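Local coordinates for transcription initiation factor IIB (Methanocaldococcus vulcanius, PDB 5O9I), which probably carries out protein splicing as a mini-intein, cutting itself out of the transcription factor precursor and joining the flanking pieces, at residues A[84-89]-A[156-161]; A[91-96]-A[110-115]; A[97-102]-A[119-124]. All blocks are in the same frame, centred on the assembly; numbering follows the deposited sequence.

Contact 1 (A[84-89]-A[156-161])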
ATOM      1  N   VAL A  84      -1.142 -11.598   8.192  1.00 97.11           N
ATOM      2  CA  VAL A  84      -0.635 -11.392   9.530  1.00 96.40           C
ATOM      3  C   VAL A  84       0.837 -11.777   9.599  1.00 94.76           C
ATOM      4  O   VAL A  84       1.232 -12.840   9.051  1.00 98.00           O
ATOM      5  CB  VAL A  84      -1.381 -12.271  10.548  1.00 99.55           C
ATOM      6  CG1 VAL A  84      -1.085 -11.780  11.961  1.00 97.23           C
ATOM      7  CG2 VAL A  84      -2.876 -12.245  10.257  1.00100.60           C
ATOM      8  N   VAL A  85       1.631 -10.923  10.261  1.00 87.92           N
ATOM      9  CA  VAL A  85       3.049 -11.220  10.512  1.00 87.28           C
ATOM     10  C   VAL A  85       3.403 -11.217  11.990  1.00 89.35           C
ATOM     11  O   VAL A  85       2.643 -10.690  12.845  1.00 88.16           O
ATOM     12  CB  VAL A  85       4.028 -10.248   9.768  1.00 82.63           C
ATOM     13  CG1 VAL A  85       3.967 -10.474   8.250  1.00 82.60           C
ATOM     14  CG2 VAL A  85       3.786  -8.786  10.127  1.00 79.04           C
ATOM     15  N   GLU A  86       4.557 -11.833  12.277  1.00 93.23           N
ATOM     16  CA  GLU A  86       5.272 -11.696  13.576  1.00 94.71           C
ATOM     17  C   GLU A  86       4.966 -10.363  14.252  1.00 89.19           C
ATOM     18  O   GLU A  86       5.308  -9.338  13.728  1.00 86.42           O
ATOM     19  CB  GLU A  86       6.787 -11.828  13.324  1.00 97.53           C
ATOM     20  CG  GLU A  86       7.640 -12.400  14.467  1.00101.57           C
ATOM     21  CD  GLU A  86       8.819 -13.219  13.950  1.00108.18           C
ATOM     22  OE1 GLU A  86       9.522 -12.687  13.062  1.00110.27           O
ATOM     23  OE2 GLU A  86       9.032 -14.372  14.417  1.00112.59           O
ATOM     24  N   GLY A  87       4.293 -10.382  15.398  1.00 92.32           N
ATOM     25  CA  GLY A  87       3.831  -9.144  16.075  1.00 90.57           C
ATOM     26  C   GLY A  87       2.338  -8.890  15.897  1.00 90.54           C
ATOM     27  O   GLY A  87       1.792  -7.911  16.441  1.00 90.39           O
ATOM     28  N   ASN A  88       1.683  -9.764  15.129  1.00 91.98           N
ATOM     29  CA  ASN A  88       0.251  -9.690  14.915  1.00 96.74           C
ATOM     30  C   ASN A  88      -0.133  -8.387  14.182  1.00 96.57           C
ATOM     31  O   ASN A  88      -1.197  -7.805  14.431  1.00104.44           O
ATOM     32  CB  ASN A  88      -0.479  -9.843  16.271  1.00 99.01           C
ATOM     33  CG  ASN A  88      -1.784 -10.619  16.174  1.00101.70           C
ATOM     34  OD1 ASN A  88      -2.144 -11.175  15.147  1.00105.50           O
ATOM     35  ND2 ASN A  88      -2.503 -10.647  17.264  1.00106.21           N
ATOM     36  N   LYS A  89       0.753  -7.940  13.286  1.00 92.04           N
ATOM     37  CA  LYS A  89       0.506  -6.782  12.424  1.00 87.08           C
ATOM     38  C   LYS A  89      -0.077  -7.290  11.136  1.00 86.68           C
ATOM     39  O   LYS A  89       0.377  -8.319  10.631  1.00 88.46           O
ATOM     40  CB  LYS A  89       1.800  -6.062  12.081  1.00 81.48           C
ATOM     41  CG  LYS A  89       2.564  -5.492  13.257  1.00 78.59           C
ATOM     42  CD  LYS A  89       3.967  -5.118  12.809  1.00 74.62           C
ATOM     43  CE  LYS A  89       4.485  -3.872  13.491  1.00 73.48           C
ATOM     44  NZ  LYS A  89       4.830  -4.090  14.913  1.00 74.77           N
ATOM     45  N   PHE A 156      12.013  -6.739   8.566  1.00 52.25           N
ATOM     46  CA  PHE A 156      11.699  -7.915   7.827  1.00 54.92           C
ATOM     47  C   PHE A 156      11.051  -8.898   8.794  1.00 61.13           C
ATOM     48  O   PHE A 156      11.664  -9.288   9.766  1.00 61.38           O
ATOM     49  CB  PHE A 156      12.995  -8.458   7.222  1.00 55.32           C
ATOM     50  CG  PHE A 156      13.785  -7.412   6.518  1.00 52.13           C
ATOM     51  CD1 PHE A 156      13.388  -6.964   5.275  1.00 51.02           C
ATOM     52  CD2 PHE A 156      14.832  -6.798   7.149  1.00 52.30           C
ATOM     53  CE1 PHE A 156      14.034  -5.918   4.641  1.00 50.43           C
ATOM     54  CE2 PHE A 156      15.502  -5.736   6.550  1.00 52.52           C
ATOM     55  CZ  PHE A 156      15.091  -5.280   5.265  1.00 51.31           C
ATOM     56  N   LEU A 157       9.795  -9.277   8.545  1.00 64.97           N
ATOM     57  CA  LEU A 157       9.027 -10.074   9.463  1.00 68.01           C
ATOM     58  C   LEU A 157       8.432 -11.237   8.716  1.00 74.91           C
ATOM     59  O   LEU A 157       8.205 -11.129   7.491  1.00 77.38           O
ATOM     60  CB  LEU A 157       7.917  -9.222  10.096  1.00 67.48           C
ATOM     61  CG  LEU A 157       8.366  -8.138  11.103  1.00 65.90           C
ATOM     62  CD1 LEU A 157       7.173  -7.462  11.740  1.00 63.95           C
ATOM     63  CD2 LEU A 157       9.313  -8.651  12.204  1.00 67.10           C
ATOM     64  N   LYS A 158       8.136 -12.320   9.440  1.00 80.72           N
ATOM     65  CA  LYS A 158       7.703 -13.559   8.772  1.00 88.25           C
ATOM     66  C   LYS A 158       6.198 -13.600   8.849  1.00 89.52           C
ATOM     67  O   LYS A 158       5.617 -13.096   9.820  1.00 93.77           O
ATOM     68  CB  LYS A 158       8.287 -14.837   9.393  1.00 94.00           C
ATOM     69  CG  LYS A 158       9.531 -14.705  10.285  1.00 95.71           C
ATOM     70  CD  LYS A 158       9.759 -15.977  11.144  1.00 97.67           C
ATOM     71  CE  LYS A 158      10.951 -16.843  10.668  1.00 95.52           C
ATOM     72  NZ  LYS A 158      10.989 -17.047   9.180  1.00 92.84           N
ATOM     73  N   ILE A 159       5.596 -14.275   7.890  1.00 93.50           N
ATOM     74  CA  ILE A 159       4.153 -14.334   7.810  1.00 99.18           C
ATOM     75  C   ILE A 159       3.619 -15.396   8.772  1.00106.17           C
ATOM     76  O   ILE A 159       4.043 -16.542   8.719  1.00103.95           O
ATOM     77  CB  ILE A 159       3.708 -14.671   6.375  1.00 99.10           C
ATOM     78  CG1 ILE A 159       4.238 -13.636   5.401  1.00 93.30           C
ATOM     79  CG2 ILE A 159       2.180 -14.794   6.310  1.00104.47           C
ATOM     80  CD1 ILE A 159       4.608 -14.154   4.042  1.00 95.54           C
ATOM     81  N   LYS A 160       2.674 -14.996   9.623  1.00114.29           N
ATOM     82  CA  LYS A 160       2.116 -15.856  10.657  1.00120.49           C
ATOM     83  C   LYS A 160       1.023 -16.689   9.999  1.00129.01           C
ATOM     84  O   LYS A 160       1.115 -17.916   9.951  1.00135.63           O
ATOM     85  CB  LYS A 160       1.569 -14.999  11.802  1.00119.81           C
ATOM     86  CG  LYS A 160       1.268 -15.780  13.075  1.00125.94           C
ATOM     87  CD  LYS A 160       2.168 -15.412  14.250  1.00126.65           C
ATOM     88  CE  LYS A 160       1.710 -14.105  14.910  1.00126.05           C
ATOM     89  NZ  LYS A 160       2.605 -13.617  16.006  1.00122.95           N
ATOM     90  N   LYS A 161       0.008 -16.023   9.456  1.00133.24           N
ATOM     91  CA  LYS A 161      -0.963 -16.692   8.579  1.00137.71           C
ATOM     92  C   LYS A 161      -1.648 -15.697   7.656  1.00138.76           C
ATOM     93  O   LYS A 161      -1.563 -14.485   7.863  1.00143.82           O
ATOM     94  CB  LYS A 161      -1.989 -17.511   9.371  1.00141.90           C
ATOM     95  CG  LYS A 161      -2.750 -16.735  10.430  1.00141.53           C
ATOM     96  CD  LYS A 161      -4.214 -17.140  10.528  1.00145.27           C
ATOM     97  CE  LYS A 161      -4.877 -16.510  11.746  1.00144.98           C
ATOM     98  NZ  LYS A 161      -4.526 -15.078  11.997  1.00136.85           N
TER

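Contact 2 (A[91-96]-A[110-115])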
ATOM      1  N   VAL A  91      -2.519  -6.367   7.269  1.00 88.18           N
ATOM      2  CA  VAL A  91      -3.080  -5.519   6.241  1.00 87.16           C
ATOM      3  C   VAL A  91      -3.963  -6.388   5.359  1.00 89.85           C
ATOM      4  O   VAL A  91      -3.689  -7.588   5.206  1.00 90.95           O
ATOM      5  CB  VAL A  91      -1.939  -4.903   5.416  1.00 85.95           C
ATOM      6  CG1 VAL A  91      -1.159  -5.951   4.626  1.00 83.44           C
ATOM      7  CG2 VAL A  91      -2.437  -3.805   4.488  1.00 84.61           C
ATOM      8  N   ARG A  92      -5.019  -5.795   4.795  1.00 90.99           N
ATOM      9  CA  ARG A  92      -5.879  -6.519   3.868  1.00100.23           C
ATOM     10  C   ARG A  92      -5.659  -6.013   2.447  1.00 97.80           C
ATOM     11  O   ARG A  92      -5.823  -4.822   2.183  1.00 94.20           O
ATOM     12  CB  ARG A  92      -7.347  -6.357   4.233  1.00108.50           C
ATOM     13  CG  ARG A  92      -7.694  -6.640   5.699  1.00112.56           C
ATOM     14  CD  ARG A  92      -8.949  -7.469   5.863  1.00118.78           C
ATOM     15  NE  ARG A  92      -9.890  -6.832   6.809  1.00125.65           N
ATOM     16  CZ  ARG A  92     -11.225  -6.747   6.658  1.00129.33           C
ATOM     17  NH1 ARG A  92     -11.858  -7.251   5.584  1.00130.67           N
ATOM     18  NH2 ARG A  92     -11.938  -6.121   7.594  1.00129.66           N
ATOM     19  N   VAL A  93      -5.331  -6.917   1.539  1.00 96.83           N
ATOM     20  CA  VAL A  93      -5.057  -6.536   0.165  1.00 99.06           C
ATOM     21  C   VAL A  93      -5.510  -7.576  -0.867  1.00103.76           C
ATOM     22  O   VAL A  93      -5.858  -8.692  -0.529  1.00105.15           O
ATOM     23  CB  VAL A  93      -3.555  -6.268  -0.025  1.00 94.84           C
ATOM     24  CG1 VAL A  93      -3.185  -4.903   0.501  1.00 92.62           C
ATOM     25  CG2 VAL A  93      -2.726  -7.344   0.666  1.00 93.68           C
ATOM     26  N   THR A  94      -5.493  -7.163  -2.126  1.00103.71           N
ATOM     27  CA  THR A  94      -5.852  -8.000  -3.262  1.00106.35           C
ATOM     28  C   THR A  94      -4.719  -9.020  -3.471  1.00106.74           C
ATOM     29  O   THR A  94      -3.520  -8.690  -3.365  1.00107.95           O
ATOM     30  CB  THR A  94      -6.074  -7.088  -4.501  1.00105.50           C
ATOM     31  OG1 THR A  94      -7.347  -6.450  -4.400  1.00107.47           O
ATOM     32  CG2 THR A  94      -6.017  -7.798  -5.774  1.00107.56           C
ATOM     33  N   GLY A  95      -5.096 -10.264  -3.746  1.00108.93           N
ATOM     34  CA  GLY A  95      -4.130 -11.337  -4.018  1.00110.74           C
ATOM     35  C   GLY A  95      -3.285 -11.160  -5.261  1.00109.76           C
ATOM     36  O   GLY A  95      -2.181 -11.676  -5.333  1.00111.11           O
ATOM     37  N   SER A  96      -3.825 -10.464  -6.250  1.00112.78           N
ATOM     38  CA  SER A  96      -3.076 -10.095  -7.463  1.00114.56           C
ATOM     39  C   SER A  96      -1.987  -9.047  -7.252  1.00112.08           C
ATOM     40  O   SER A  96      -0.987  -9.079  -7.947  1.00107.30           O
ATOM     41  CB  SER A  96      -4.012  -9.516  -8.521  1.00118.45           C
ATOM     42  OG  SER A  96      -4.282  -8.142  -8.231  1.00115.23           O
ATOM     43  N   ILE A 110       6.894  -9.212  -4.747  1.00 80.39           N
ATOM     44  CA  ILE A 110       6.398 -10.526  -4.773  1.00 82.34           C
ATOM     45  C   ILE A 110       4.902 -10.360  -4.704  1.00 84.22           C
ATOM     46  O   ILE A 110       4.375  -9.572  -3.916  1.00 79.60           O
ATOM     47  CB  ILE A 110       6.958 -11.344  -3.591  1.00 88.22           C
ATOM     48  CG1 ILE A 110       6.934 -12.851  -3.923  1.00 91.52           C
ATOM     49  CG2 ILE A 110       6.279 -11.001  -2.260  1.00 86.82           C
ATOM     50  CD1 ILE A 110       8.091 -13.231  -4.869  1.00 92.57           C
ATOM     51  N   ARG A 111       4.229 -11.139  -5.525  1.00 91.37           N
ATOM     52  CA  ARG A 111       2.800 -10.996  -5.632  1.00 95.55           C
ATOM     53  C   ARG A 111       2.208 -11.783  -4.508  1.00 95.78           C
ATOM     54  O   ARG A 111       2.825 -12.723  -4.000  1.00101.93           O
ATOM     55  CB  ARG A 111       2.195 -11.272  -7.004  1.00 99.58           C
ATOM     56  CG  ARG A 111       3.078 -11.885  -8.049  1.00101.35           C
ATOM     57  CD  ARG A 111       2.425 -11.831  -9.420  1.00104.43           C
ATOM     58  NE  ARG A 111       0.960 -11.792  -9.449  1.00108.39           N
ATOM     59  CZ  ARG A 111       0.154 -12.819  -9.194  1.00113.96           C
ATOM     60  NH1 ARG A 111       0.620 -14.006  -8.813  1.00116.17           N
ATOM     61  NH2 ARG A 111      -1.158 -12.655  -9.282  1.00116.44           N
ATOM     62  N   VAL A 112       1.030 -11.367  -4.094  1.00 93.11           N
ATOM     63  CA  VAL A 112       0.503 -11.818  -2.842  1.00 95.90           C
ATOM     64  C   VAL A 112       0.027 -13.260  -2.914  1.00102.50           C
ATOM     65  O   VAL A 112       0.354 -14.041  -2.035  1.00101.72           O
ATOM     66  CB  VAL A 112      -0.593 -10.863  -2.353  1.00 96.21           C
ATOM     67  CG1 VAL A 112      -1.414 -11.478  -1.248  1.00 98.94           C
ATOM     68  CG2 VAL A 112       0.036  -9.576  -1.850  1.00 93.44           C
ATOM     69  N   ASP A 113      -0.723 -13.626  -3.953  1.00109.51           N
ATOM     70  CA  ASP A 113      -1.201 -15.013  -4.069  1.00114.77           C
ATOM     71  C   ASP A 113      -0.062 -16.045  -4.235  1.00115.54           C
ATOM     72  O   ASP A 113      -0.272 -17.237  -3.979  1.00122.11           O
ATOM     73  CB  ASP A 113      -2.314 -15.175  -5.137  1.00118.13           C
ATOM     74  CG  ASP A 113      -2.031 -14.422  -6.443  1.00119.59           C
ATOM     75  OD1 ASP A 113      -0.842 -14.220  -6.824  1.00117.70           O
ATOM     76  OD2 ASP A 113      -3.017 -14.008  -7.082  1.00121.89           O
ATOM     77  N   ASP A 114       1.133 -15.584  -4.633  1.00109.36           N
ATOM     78  CA  ASP A 114       2.359 -16.373  -4.530  1.00110.35           C
ATOM     79  C   ASP A 114       3.020 -16.415  -3.144  1.00112.04           C
ATOM     80  O   ASP A 114       4.099 -16.990  -3.001  1.00114.02           O
ATOM     81  CB  ASP A 114       3.385 -15.859  -5.531  1.00108.50           C
ATOM     82  CG  ASP A 114       2.980 -16.135  -6.951  1.00110.69           C
ATOM     83  OD1 ASP A 114       2.854 -17.319  -7.317  1.00112.67           O
ATOM     84  OD2 ASP A 114       2.826 -15.173  -7.718  1.00109.44           O
ATOM     85  N   LEU A 115       2.418 -15.827  -2.122  1.00114.99           N
ATOM     86  CA  LEU A 115       3.052 -15.849  -0.818  1.00115.99           C
ATOM     87  C   LEU A 115       2.739 -17.154  -0.152  1.00124.18           C
ATOM     88  O   LEU A 115       1.844 -17.881  -0.578  1.00126.87           O
ATOM     89  CB  LEU A 115       2.596 -14.691   0.087  1.00112.57           C
ATOM     90  CG  LEU A 115       3.112 -13.265  -0.170  1.00103.16           C
ATOM     91  CD1 LEU A 115       2.376 -12.328   0.756  1.00 99.48           C
ATOM     92  CD2 LEU A 115       4.597 -13.164   0.094  1.00 99.35           C
TER

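Contact 3 (A[97-102]-A[119-124])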
ATOM      1  N   HIS A  97      -2.217  -8.109  -6.321  1.00118.05           N
ATOM      2  CA  HIS A  97      -1.324  -6.961  -6.086  1.00115.94           C
ATOM      3  C   HIS A  97      -0.046  -7.460  -5.400  1.00106.93           C
ATOM      4  O   HIS A  97       0.044  -8.626  -5.055  1.00106.19           O
ATOM      5  CB  HIS A  97      -2.071  -5.908  -5.241  1.00125.60           C
ATOM      6  CG  HIS A  97      -1.364  -4.590  -5.112  1.00128.57           C
ATOM      7  ND1 HIS A  97      -0.734  -4.196  -3.950  1.00124.77           N
ATOM      8  CD2 HIS A  97      -1.169  -3.587  -6.005  1.00135.84           C
ATOM      9  CE1 HIS A  97      -0.169  -3.016  -4.136  1.00123.68           C
ATOM     10  NE2 HIS A  97      -0.427  -2.618  -5.368  1.00130.17           N
ATOM     11  N   SER A  98       0.933  -6.592  -5.212  1.00 96.80           N
ATOM     12  CA  SER A  98       2.244  -7.024  -4.796  1.00 94.09           C
ATOM     13  C   SER A  98       2.784  -6.254  -3.569  1.00 89.08           C
ATOM     14  O   SER A  98       2.497  -5.073  -3.373  1.00 86.29           O
ATOM     15  CB  SER A  98       3.182  -6.924  -6.017  1.00 96.80           C
ATOM     16  OG  SER A  98       2.584  -6.058  -7.014  1.00 95.05           O
ATOM     17  N   VAL A  99       3.524  -6.983  -2.738  1.00 84.61           N
ATOM     18  CA  VAL A  99       4.269  -6.460  -1.617  1.00 82.05           C
ATOM     19  C   VAL A  99       5.724  -6.775  -1.893  1.00 78.80           C
ATOM     20  O   VAL A  99       6.070  -6.992  -3.048  1.00 84.51           O
ATOM     21  CB  VAL A  99       3.785  -7.056  -0.286  1.00 83.21           C
ATOM     22  CG1 VAL A  99       2.282  -6.862  -0.146  1.00 83.89           C
ATOM     23  CG2 VAL A  99       4.163  -8.524  -0.151  1.00 86.01           C
ATOM     24  N   PHE A 100       6.592  -6.745  -0.890  1.00 72.25           N
ATOM     25  CA  PHE A 100       8.001  -6.975  -1.141  1.00 70.96           C
ATOM     26  C   PHE A 100       8.503  -8.064  -0.226  1.00 73.04           C
ATOM     27  O   PHE A 100       7.966  -8.260   0.868  1.00 75.82           O
ATOM     28  CB  PHE A 100       8.832  -5.733  -0.884  1.00 65.53           C
ATOM     29  CG  PHE A 100       8.694  -4.660  -1.927  1.00 62.72           C
ATOM     30  CD1 PHE A 100       7.653  -3.716  -1.856  1.00 60.45           C
ATOM     31  CD2 PHE A 100       9.627  -4.536  -2.953  1.00 60.86           C
ATOM     32  CE1 PHE A 100       7.542  -2.703  -2.795  1.00 58.95           C
ATOM     33  CE2 PHE A 100       9.526  -3.502  -3.875  1.00 58.94           C
ATOM     34  CZ  PHE A 100       8.489  -2.598  -3.809  1.00 58.17           C
ATOM     35  N   THR A 101       9.542  -8.749  -0.672  1.00 73.62           N
ATOM     36  CA  THR A 101      10.197  -9.733   0.146  1.00 78.35           C
ATOM     37  C   THR A 101      11.667  -9.524  -0.097  1.00 79.23           C
ATOM     38  O   THR A 101      12.056  -8.641  -0.862  1.00 77.26           O
ATOM     39  CB  THR A 101       9.740 -11.183  -0.188  1.00 82.23           C
ATOM     40  OG1 THR A 101      10.208 -12.073   0.820  1.00 81.29           O
ATOM     41  CG2 THR A 101      10.251 -11.645  -1.584  1.00 82.80           C
ATOM     42  N   VAL A 102      12.484 -10.305   0.587  1.00 83.10           N
ATOM     43  CA  VAL A 102      13.917 -10.246   0.382  1.00 85.23           C
ATOM     44  C   VAL A 102      14.295 -11.389  -0.522  1.00 91.75           C
ATOM     45  O   VAL A 102      13.685 -12.461  -0.463  1.00 97.04           O
ATOM     46  CB  VAL A 102      14.727 -10.334   1.686  1.00 82.52           C
ATOM     47  CG1 VAL A 102      16.239 -10.322   1.415  1.00 80.95           C
ATOM     48  CG2 VAL A 102      14.321  -9.187   2.597  1.00 80.18           C
ATOM     49  N   ASP A 119       7.490 -16.780   4.844  1.00117.36           N
ATOM     50  CA  ASP A 119       8.269 -15.869   4.043  1.00112.18           C
ATOM     51  C   ASP A 119       8.356 -14.522   4.746  1.00104.11           C
ATOM     52  O   ASP A 119       7.527 -14.157   5.615  1.00100.81           O
ATOM     53  CB  ASP A 119       7.779 -15.713   2.586  1.00115.18           C
ATOM     54  CG  ASP A 119       8.821 -16.274   1.529  1.00119.43           C
ATOM     55  OD1 ASP A 119       9.035 -17.508   1.519  1.00127.54           O
ATOM     56  OD2 ASP A 119       9.431 -15.496   0.739  1.00110.48           O
ATOM     57  N   ILE A 120       9.410 -13.828   4.326  1.00 95.57           N
ATOM     58  CA  ILE A 120       9.840 -12.616   4.916  1.00 89.83           C
ATOM     59  C   ILE A 120       9.212 -11.502   4.102  1.00 83.21           C
ATOM     60  O   ILE A 120       9.344 -11.482   2.877  1.00 81.60           O
ATOM     61  CB  ILE A 120      11.374 -12.571   4.944  1.00 92.73           C
ATOM     62  CG1 ILE A 120      11.845 -13.215   6.261  1.00 95.04           C
ATOM     63  CG2 ILE A 120      11.918 -11.147   4.788  1.00 91.29           C
ATOM     64  CD1 ILE A 120      13.215 -13.852   6.208  1.00 96.78           C
ATOM     65  N   LEU A 121       8.517 -10.606   4.806  1.00 77.30           N
ATOM     66  CA  LEU A 121       7.938  -9.411   4.210  1.00 72.30           C
ATOM     67  C   LEU A 121       8.597  -8.188   4.733  1.00 66.30           C
ATOM     68  O   LEU A 121       9.124  -8.189   5.826  1.00 68.40           O
ATOM     69  CB  LEU A 121       6.457  -9.335   4.515  1.00 72.45           C
ATOM     70  CG  LEU A 121       5.594 -10.320   3.739  1.00 74.72           C
ATOM     71  CD1 LEU A 121       4.136  -9.902   3.892  1.00 76.18           C
ATOM     72  CD2 LEU A 121       5.974 -10.415   2.279  1.00 73.01           C
ATOM     73  N   VAL A 122       8.572  -7.146   3.918  1.00 65.35           N
ATOM     74  CA  VAL A 122       9.178  -5.850   4.247  1.00 59.63           C
ATOM     75  C   VAL A 122       8.084  -4.938   4.825  1.00 57.68           C
ATOM     76  O   VAL A 122       6.985  -4.818   4.251  1.00 58.89           O
ATOM     77  CB  VAL A 122       9.788  -5.196   2.998  1.00 57.92           C
ATOM     78  CG1 VAL A 122      10.624  -4.028   3.420  1.00 58.76           C
ATOM     79  CG2 VAL A 122      10.708  -6.130   2.262  1.00 57.87           C
ATOM     80  N   LEU A 123       8.375  -4.349   5.973  1.00 53.17           N
ATOM     81  CA  LEU A 123       7.526  -3.288   6.555  1.00 52.23           C
ATOM     82  C   LEU A 123       8.416  -2.161   7.063  1.00 49.40           C
ATOM     83  O   LEU A 123       9.667  -2.329   7.129  1.00 46.15           O
ATOM     84  CB  LEU A 123       6.659  -3.792   7.732  1.00 53.79           C
ATOM     85  CG  LEU A 123       5.646  -4.890   7.509  1.00 57.15           C
ATOM     86  CD1 LEU A 123       6.251  -6.296   7.507  1.00 59.00           C
ATOM     87  CD2 LEU A 123       4.549  -4.785   8.587  1.00 58.35           C
ATOM     88  N   ALA A 124       7.751  -1.064   7.413  1.00 48.17           N
ATOM     89  CA  ALA A 124       8.341   0.173   7.950  1.00 48.73           C
ATOM     90  C   ALA A 124       8.883  -0.010   9.389  1.00 50.19           C
ATOM     91  O   ALA A 124       8.327  -0.727  10.196  1.00 51.45           O
ATOM     92  CB  ALA A 124       7.269   1.260   7.926  1.00 47.79           C
TER
HETATM   93  O   HOH W   1       6.186  -6.178   2.078  1.00 57.73           O

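Contact 1 (A[84-89]-A[156-161])
Strands 81-85 and 154-162 run antiparallel here, with Val85 and Ile159 as a non-hydrogen-bonded pair whose CA atoms are 4.3 Å apart. They are the two central strands of a four-stranded antiparallel sheet in the Hint fold of the intein. Lys160 and Lys161 both lie opposite Val84, which makes a classic beta bulge. Three sound backbone bonds link the strands. Val84 N donates to Lys161 O. Lys160 N donates to Val84 O at 2.7 Å, and Glu86 N to Lys158 O at 3.0 Å. Beyond Val85 the chain turns back, and Asn88 and Lys89 both face Val85 in a G1 bulge. Gly87 takes backbone angles (phi 104°) at which a side chain would collide with Glu86 O, so glycine suits the turn. Val85 carries the apolar part, and its two methyls serve different neighbours. CG2 reaches Leu157 CD1 at 4.0 Å, the two side chains crossing at about a right angle. Val85 CG1 stands anti to the carbonyl carbon (chi1 -68°), a setting that turns it to Ile159 CG1 at 4.3 Å. With an alanine here both methyl contacts go, and a gap would probably open beside Leu157 CD1 and Ile159 CG1. Ile159 also packs on Leu121 and Leu115. Leu157 CD1 comes up against the turn as well, 3.3 Å from Glu86 O. The Glu86 and Lys158 side chains lie alongside each other and point the same way. Their charged ends do not meet; Glu86 OE1 instead touches Lys158 CG at 3.4 Å. The bent chain of Lys160 brings its amine near the backbone of Gly87. Lys161 runs beside Val84, and its NZ ends 3.7 Å from Val84 CG2.

Contact 2 (A[91-96]-A[110-115])
Gly95 and Val112 bury the most surface in this contact, with Ser96 next. The segment 91-96 leaves strand 89-93 here and meets the last residue of strand 106-111 and the turn that follows it. Thr94, Gly95, Ser96 and His97 match the TxxH pattern of block B in inteins, whose threonine and histidine in relatives assist the first splicing step. Gly95 O accepts a hydrogen bond from Asp113 N at 2.8 Å. The donor lies in the carbonyl plane, on a lone pair. Gly95 has no side chain; a CB there would stand about 3.7 Å from Asp113 CB. Val112 packs beside it. With Val112 CG1 anti to the backbone N (chi1 165°), this methyl lies against Gly95 CA at 3.9 Å. The other methyl, Val112 CG2, looks to Val93 CG2 at 4.4 Å. Val112 also rests on Phe81 and Val99, and it opens a type I turn that closes at Leu115. Ser96 is covered by Arg111, whose NH2 lies 3.7 Å from Ser96 CA. The guanidinium has Gly95 O over one face, and Asp114 OD2 bonds to NH1 at its edge, 2.7 Å away. Arg111 also makes a salt bridge with Asp113. Asp113 OD2 is modelled 3.0 Å from Gly95 O, two acceptors in close approach. If this closeness is real, the Asp113 N-H and the positive charge of Arg111 would probably ease it.

Contact 3 (A[97-102]-A[119-124])
Phe100 O takes a weak hydrogen bond from Val122 N at 3.3 Å and a CA-H...O contact from Leu121 CA at 3.5 Å. In this part of the Hint fold, strand 98-102 crosses strand 120-124 steeply, with 111° between their directions and 4.8 Å between axes. The two strands belong to different sheets. Water 1 helps to join them. It accepts from Phe100 N and donates to Val122 O at 2.7 Å. A chi1 of -168° turns the Thr101 hydroxyl toward Ile120 O, but the modelled separation is too short, and the details of this bond are doubtful. Asp119 OD2 comes to 3.5 Å from Thr101 OG1, but the main partner of this carboxylate is Arg116, which forms a salt bridge with it. Apolar side chains fill in along the crossing. Val122 CG2 touches Phe100 CB at 3.7 Å, while the Phe100 ring leads away to Phe58, which it meets edge-to-face, and to His193. Val99 CG2 meets Leu121 CD2 at 3.6 Å, the side chains slanting across each other. At the other end Val102 CG2 lies 3.8 Å from Ile120 CG2.

In the fold
Contact 1 lies within one four-stranded antiparallel sheet, ordered 89-93, 81-85, 154-162, 120-124. Contact 3 reaches that sheet through strand 120-124 and contact 2 through strand 89-93. The centres of contacts 1 and 3 are about 11 Å apart, and strand 154-162 bonds to strand 120-124 between them. The centre of contact 2 is about 14 Å from that of contact 1 and about 10 Å from that of contact 3. Its second segment ends strand 106-111, which pairs with strand 98-103 of contact 3. Along the chain, contacts 2 and 3 alternate their segments, and contact 1 spans both. Leu115 touches both Ile159 and Leu121. Chain parts far apart in sequence thus join the two sheets within the intein splicing domain.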